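Local coordinates for nucleoporin NUP82 (Saccharomyces cerevisiae, PDB 3PBP), which serves as a structural component of the nuclear pore complex and can dock transiently associated nuclear transport factors, at residues Leu225-Ser230 with Gln254-Leu259; Lys246-Lys251 with Ser334-Val339. The protein carries 1 engineered substitution. All coordinates share one frame; numbering follows the deposited sequence.

Interaction 1 (Leu225-Ser230 with Gln254-Leu259)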
loop_
_atom_site.group_PDB
_atom_site.type_symbol
_atom_site.label_atom_id
_atom_site.label_comp_id
_atom_site.label_asym_id
_atom_site.label_seq_id
_atom_site.Cartn_x
_atom_site.Cartn_y
_atom_site.Cartn_z
ATOM N N LEU A 225 -8.198 -0.381 22.058
ATOM C CA LEU A 225 -8.088 0.879 21.356
ATOM C C LEU A 225 -8.986 0.864 20.112
ATOM O O LEU A 225 -9.753 1.804 19.898
ATOM C CB LEU A 225 -6.636 1.180 20.963
ATOM C CG LEU A 225 -6.521 2.472 20.144
ATOM C CD1 LEU A 225 -6.999 3.640 20.986
ATOM C CD2 LEU A 225 -5.100 2.682 19.685
ATOM N N ILE A 226 -8.931 -0.183 19.293
ATOM C CA ILE A 226 -9.788 -0.153 18.109
ATOM C C ILE A 226 -11.258 -0.388 18.420
ATOM O O ILE A 226 -12.135 -0.076 17.609
ATOM C CB ILE A 226 -9.355 -1.136 16.993
ATOM C CG1 ILE A 226 -10.168 -0.796 15.735
ATOM C CG2 ILE A 226 -9.577 -2.577 17.425
ATOM C CD1 ILE A 226 -9.585 -1.261 14.437
ATOM N N LEU A 227 -11.537 -0.942 19.591
ATOM C CA LEU A 227 -12.922 -1.160 19.970
ATOM C C LEU A 227 -13.497 0.210 20.339
ATOM O O LEU A 227 -14.574 0.589 19.882
ATOM C CB LEU A 227 -13.014 -2.120 21.156
ATOM C CG LEU A 227 -14.442 -2.388 21.637
ATOM C CD1 LEU A 227 -15.308 -2.886 20.466
ATOM C CD2 LEU A 227 -14.392 -3.406 22.763
ATOM N N ASN A 228 -12.762 0.962 21.150
ATOM C CA ASN A 228 -13.200 2.292 21.540
ATOM C C ASN A 228 -13.304 3.234 20.345
ATOM O O ASN A 228 -14.264 3.983 20.240
ATOM C CB ASN A 228 -12.257 2.902 22.579
ATOM C CG ASN A 228 -12.401 2.258 23.946
ATOM O OD1 ASN A 228 -13.507 1.928 24.362
ATOM N ND2 ASN A 228 -11.284 2.092 24.659
ATOM N N LYS A 229 -12.315 3.226 19.451
ATOM C CA LYS A 229 -12.390 4.094 18.275
ATOM C C LYS A 229 -13.661 3.725 17.498
ATOM O O LYS A 229 -14.358 4.600 16.967
ATOM C CB LYS A 229 -11.147 3.927 17.373
ATOM C CG LYS A 229 -9.935 4.756 17.800
ATOM C CD LYS A 229 -8.626 4.210 17.260
ATOM C CE LYS A 229 -8.598 4.188 15.764
ATOM N NZ LYS A 229 -7.286 3.704 15.237
ATOM N N SER A 230 -13.961 2.427 17.457
ATOM C CA SER A 230 -15.134 1.936 16.753
ATOM C C SER A 230 -16.423 2.433 17.403
ATOM O O SER A 230 -17.396 2.739 16.713
ATOM C CB SER A 230 -15.120 0.401 16.705
ATOM O OG SER A 230 -14.113 -0.087 15.828
ATOM N N GLN A 254 -19.357 -4.165 14.227
ATOM C CA GLN A 254 -19.770 -5.559 14.349
ATOM C C GLN A 254 -18.539 -6.437 14.297
ATOM O O GLN A 254 -18.395 -7.367 15.091
ATOM C CB GLN A 254 -20.715 -5.959 13.220
ATOM C CG GLN A 254 -21.998 -5.177 13.197
ATOM C CD GLN A 254 -22.845 -5.456 11.958
ATOM O OE1 GLN A 254 -22.330 -5.888 10.915
ATOM N NE2 GLN A 254 -24.149 -5.188 12.060
ATOM N N PHE A 255 -17.646 -6.135 13.365
ATOM C CA PHE A 255 -16.423 -6.903 13.200
ATOM C C PHE A 255 -15.513 -6.814 14.426
ATOM O O PHE A 255 -15.094 -7.836 14.977
ATOM C CB PHE A 255 -15.676 -6.412 11.951
ATOM C CG PHE A 255 -14.309 -7.007 11.788
ATOM C CD1 PHE A 255 -14.146 -8.363 11.544
ATOM C CD2 PHE A 255 -13.178 -6.211 11.896
ATOM C CE1 PHE A 255 -12.872 -8.923 11.409
ATOM C CE2 PHE A 255 -11.893 -6.765 11.763
ATOM C CZ PHE A 255 -11.746 -8.122 11.517
ATOM N N VAL A 256 -15.215 -5.595 14.867
ATOM C CA VAL A 256 -14.326 -5.416 16.010
ATOM C C VAL A 256 -14.903 -6.046 17.264
ATOM O O VAL A 256 -14.163 -6.462 18.151
ATOM C CB VAL A 256 -14.017 -3.920 16.270
ATOM C CG1 VAL A 256 -13.130 -3.785 17.476
ATOM C CG2 VAL A 256 -13.309 -3.316 15.065
ATOM N N SER A 257 -16.228 -6.119 17.332
ATOM C CA SER A 257 -16.905 -6.731 18.477
ATOM C C SER A 257 -16.725 -8.239 18.429
ATOM O O SER A 257 -16.545 -8.889 19.462
ATOM C CB SER A 257 -18.398 -6.415 18.465
ATOM O OG SER A 257 -18.618 -5.040 18.693
ATOM N N LYS A 258 -16.770 -8.793 17.221
ATOM C CA LYS A 258 -16.609 -10.218 17.045
ATOM C C LYS A 258 -15.166 -10.578 17.367
ATOM O O LYS A 258 -14.890 -11.652 17.899
ATOM C CB LYS A 258 -16.959 -10.614 15.613
ATOM C CG LYS A 258 -17.373 -12.056 15.477
ATOM C CD LYS A 258 -17.699 -12.409 14.038
ATOM C CE LYS A 258 -18.205 -13.854 13.923
ATOM N NZ LYS A 258 -18.443 -14.296 12.505
ATOM N N LEU A 259 -14.235 -9.685 17.045
ATOM C CA LEU A 259 -12.833 -9.955 17.353
ATOM C C LEU A 259 -12.709 -10.051 18.868
ATOM O O LEU A 259 -12.135 -11.001 19.400
ATOM C CB LEU A 259 -11.928 -8.831 16.844
ATOM C CG LEU A 259 -11.735 -8.685 15.337
ATOM C CD1 LEU A 259 -10.771 -7.547 15.072
ATOM C CD2 LEU A 259 -11.198 -9.971 14.754
#

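Interaction 2 (Lys246-Lys251 with Ser334-Val339)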
loop_
_atom_site.group_PDB
_atom_site.type_symbol
_atom_site.label_atom_id
_atom_site.label_comp_id
_atom_site.label_asym_id
_atom_site.label_seq_id
_atom_site.Cartn_x
_atom_site.Cartn_y
_atom_site.Cartn_z
ATOM N N LYS A 246 -22.321 4.910 6.743
ATOM C CA LYS A 246 -23.068 4.371 7.871
ATOM C C LYS A 246 -22.971 2.846 7.890
ATOM O O LYS A 246 -22.819 2.219 8.951
ATOM C CB LYS A 246 -24.530 4.795 7.755
ATOM C CG LYS A 246 -25.183 5.206 9.069
ATOM C CD LYS A 246 -26.551 5.812 8.808
ATOM C CE LYS A 246 -26.822 6.977 9.729
ATOM N NZ LYS A 246 -27.737 7.945 9.055
ATOM N N ARG A 247 -23.059 2.250 6.708
ATOM C CA ARG A 247 -22.977 0.807 6.597
ATOM C C ARG A 247 -21.610 0.295 7.077
ATOM O O ARG A 247 -21.527 -0.633 7.901
ATOM C CB ARG A 247 -23.217 0.388 5.150
ATOM C CG ARG A 247 -23.255 -1.100 4.979
ATOM C CD ARG A 247 -23.425 -1.489 3.543
ATOM N NE ARG A 247 -23.165 -2.912 3.395
ATOM C CZ ARG A 247 -22.244 -3.415 2.587
ATOM N NH1 ARG A 247 -21.499 -2.597 1.850
ATOM N NH2 ARG A 247 -22.061 -4.731 2.533
ATOM N N ASN A 248 -20.545 0.912 6.564
ATOM C CA ASN A 248 -19.180 0.538 6.938
ATOM C C ASN A 248 -18.924 0.676 8.440
ATOM O O ASN A 248 -18.379 -0.233 9.060
ATOM C CB ASN A 248 -18.145 1.391 6.184
ATOM C CG ASN A 248 -17.913 0.930 4.751
ATOM O OD1 ASN A 248 -18.171 -0.218 4.395
ATOM N ND2 ASN A 248 -17.394 1.829 3.930
ATOM N N VAL A 249 -19.299 1.823 9.009
ATOM C CA VAL A 249 -19.106 2.081 10.428
ATOM C C VAL A 249 -19.799 1.011 11.258
ATOM O O VAL A 249 -19.246 0.531 12.251
ATOM C CB VAL A 249 -19.653 3.470 10.819
ATOM C CG1 VAL A 249 -19.557 3.673 12.310
ATOM C CG2 VAL A 249 -18.882 4.535 10.095
ATOM N N ILE A 250 -21.010 0.635 10.853
ATOM C CA ILE A 250 -21.738 -0.393 11.583
ATOM C C ILE A 250 -21.048 -1.731 11.386
ATOM O O ILE A 250 -20.955 -2.531 12.316
ATOM C CB ILE A 250 -23.199 -0.478 11.125
ATOM C CG1 ILE A 250 -23.958 0.739 11.668
ATOM C CG2 ILE A 250 -23.828 -1.789 11.602
ATOM C CD1 ILE A 250 -25.359 0.866 11.136
ATOM N N LYS A 251 -20.553 -1.968 10.177
ATOM C CA LYS A 251 -19.844 -3.206 9.904
ATOM C C LYS A 251 -18.577 -3.266 10.737
ATOM O O LYS A 251 -18.224 -4.312 11.284
ATOM C CB LYS A 251 -19.457 -3.293 8.440
ATOM C CG LYS A 251 -20.520 -3.838 7.551
ATOM C CD LYS A 251 -19.916 -4.170 6.224
ATOM C CE LYS A 251 -20.512 -5.440 5.695
ATOM N NZ LYS A 251 -19.551 -6.139 4.802
ATOM N N SER A 334 -12.676 4.578 8.359
ATOM C CA SER A 334 -13.608 3.532 8.721
ATOM C C SER A 334 -13.181 2.369 7.849
ATOM O O SER A 334 -12.643 2.558 6.747
ATOM C CB SER A 334 -15.040 3.913 8.374
ATOM O OG SER A 334 -15.246 3.888 6.968
HETATM N N MSE A 335 -13.385 1.164 8.348
HETATM C CA MSE A 335 -13.035 -0.010 7.581
HETATM C C MSE A 335 -13.996 -0.159 6.401
HETATM O O MSE A 335 -15.154 0.246 6.478
HETATM C CB MSE A 335 -13.085 -1.228 8.486
HETATM C CG MSE A 335 -11.917 -1.262 9.422
HETATM SE SE MSE A 335 -12.035 -2.612 10.789
HETATM C CE MSE A 335 -12.128 -4.172 9.722
ATOM N N SER A 336 -13.506 -0.723 5.303
ATOM C CA SER A 336 -14.323 -0.903 4.116
ATOM C C SER A 336 -13.899 -2.156 3.356
ATOM O O SER A 336 -12.713 -2.423 3.188
ATOM C CB SER A 336 -14.204 0.329 3.220
ATOM O OG SER A 336 -15.033 0.208 2.080
ATOM N N TRP A 337 -14.882 -2.921 2.898
ATOM C CA TRP A 337 -14.599 -4.153 2.183
ATOM C C TRP A 337 -15.135 -4.184 0.759
ATOM O O TRP A 337 -14.405 -4.589 -0.139
ATOM C CB TRP A 337 -15.169 -5.337 2.953
ATOM C CG TRP A 337 -14.516 -5.635 4.281
ATOM C CD1 TRP A 337 -13.597 -6.612 4.537
ATOM C CD2 TRP A 337 -14.851 -5.060 5.552
ATOM N NE1 TRP A 337 -13.352 -6.693 5.887
ATOM C CE2 TRP A 337 -14.109 -5.750 6.532
ATOM C CE3 TRP A 337 -15.706 -4.028 5.959
ATOM C CZ2 TRP A 337 -14.210 -5.454 7.893
ATOM C CZ3 TRP A 337 -15.800 -3.732 7.320
ATOM C CH2 TRP A 337 -15.056 -4.441 8.265
ATOM N N ASP A 338 -16.394 -3.769 0.554
ATOM C CA ASP A 338 -17.025 -3.760 -0.781
ATOM C C ASP A 338 -16.805 -2.485 -1.571
ATOM O O ASP A 338 -16.233 -2.492 -2.655
ATOM C CB ASP A 338 -18.536 -3.894 -0.704
ATOM C CG ASP A 338 -18.980 -4.794 0.389
ATOM O OD1 ASP A 338 -18.566 -5.966 0.379
ATOM O OD2 ASP A 338 -19.747 -4.327 1.253
ATOM N N VAL A 339 -17.314 -1.394 -1.021
ATOM C CA VAL A 339 -17.256 -0.086 -1.653
ATOM C C VAL A 339 -16.062 0.219 -2.556
ATOM O O VAL A 339 -14.921 0.285 -2.093
ATOM C CB VAL A 339 -17.364 1.015 -0.588
ATOM C CG1 VAL A 339 -17.701 2.325 -1.247
ATOM C CG2 VAL A 339 -18.410 0.641 0.445
#

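Interaction 1 (Leu225-Ser230 with Gln254-Leu259)
The flat group here, the ring of F255, flanks V256, the residue whose branches touch I226, L227 and S230. CG of L259 sits over one face of that ring, 3.9 Å above the plane and displaced toward the rim. Beyond these helices the ring meets that of Y276, the planes inclined by about 30°, and packs on M335. V256 itself works with both methyls. CG1, anti to the backbone N (chi1 179°), lies 3.6 Å from CA of L227. The same V256 CG1 is 3.8 Å from CG2 of I226 and equally far from CD1 of L227. The two segments belong to consecutive helices, 220-235 and 243-262, an antiparallel hairpin that elaborates the beta-propeller of the N-terminal domain; the axes of 225-230 and 254-259 come within 9.6 Å, their N-to-C directions 150° apart. The other methyl, V256 CG2, stands 3.4 Å from OG of S230. That hydroxyl is already engaged: it donates to the carbonyl O of I226 at 2.7 Å, nearly along the C=O axis, and is also hydrogen-bonded to NE2 of Q252. I226 O accepts from the backbone N of S230 as well.

Interaction 2 (Lys246-Lys251 with Ser334-Val339)
R247 and D338 carry the charged part of this contact, between a helix and the loop facing it. Two guanidinium nitrogens of R247 converge on a single carboxylate oxygen. NH1 donates to D338 OD2 at 2.5 Å with a bent N-H...O angle of 136°; OD2 accepts through its anti lone pair, the one away from the other oxygen. NH2 adds a weak bond to D338 OD2 at 2.7 Å. The carboxylate meets the guanidinium at its edge, the two planes only 18° apart. With CG of R247 anti to the backbone N (chi1 -175°) and the chain extended to NE, the guanidinium is carried off the helix toward D338. One turn on, K251 CD lies above one guanidinium face, displaced toward its rim, and K251 NZ comes to 4.0 Å from D338 OD2, a long salt bridge. Replacing D338 by an alanine removes the carboxylate and is likely to leave R247 and K251 without their shared counter-charge, the guanidinium free to turn. Nearer the helix backbone, CB of K251 comes obliquely to the W337 ring, 3.8 Å from CZ3, while the indole NE1 is spent on O of Y276. N248 is buried against the loop: its CB lies 3.2 Å from O of M335, and its ND2 is 3.4 Å from OG of S336. Several of the loop's other polar atoms are satisfied from outside the contact. M335 N, in a selenomethionine, is held by OE1 of Q252, S334 OG pairs with OH of Y342, S334 O takes NE2 of Q282, and the S336 backbone bonds with Y209. The whole is a salt-bridge network in which an i, i+4 Arg-Lys pair on helix 243-262 shares one aspartate of the long connection between propeller strands 323-329 and 347-355.

In the fold
Helix 243-262 serves both contacts: interaction 2 uses its earlier turns and interaction 1 later ones, the two centres lying about 13 Å apart. They also touch directly. CD2 of F255, beside the valine of interaction 1, is 3.2 Å from CE of M335, and CG of F255 is 4.2 Å from CZ2 of W337. Q252, between the two helix segments, joins them by polar bonds, its NE2 to S230 OG and its OE1 to M335 N. Helix 243-262 thus lies between helix 220-235 and the 334-339 loop, touching each. An apolar side chain of another protein's chain packs on N228 and another on K229. Both contacts lie in the broad region, residues 1-409, that interacts with NUP116.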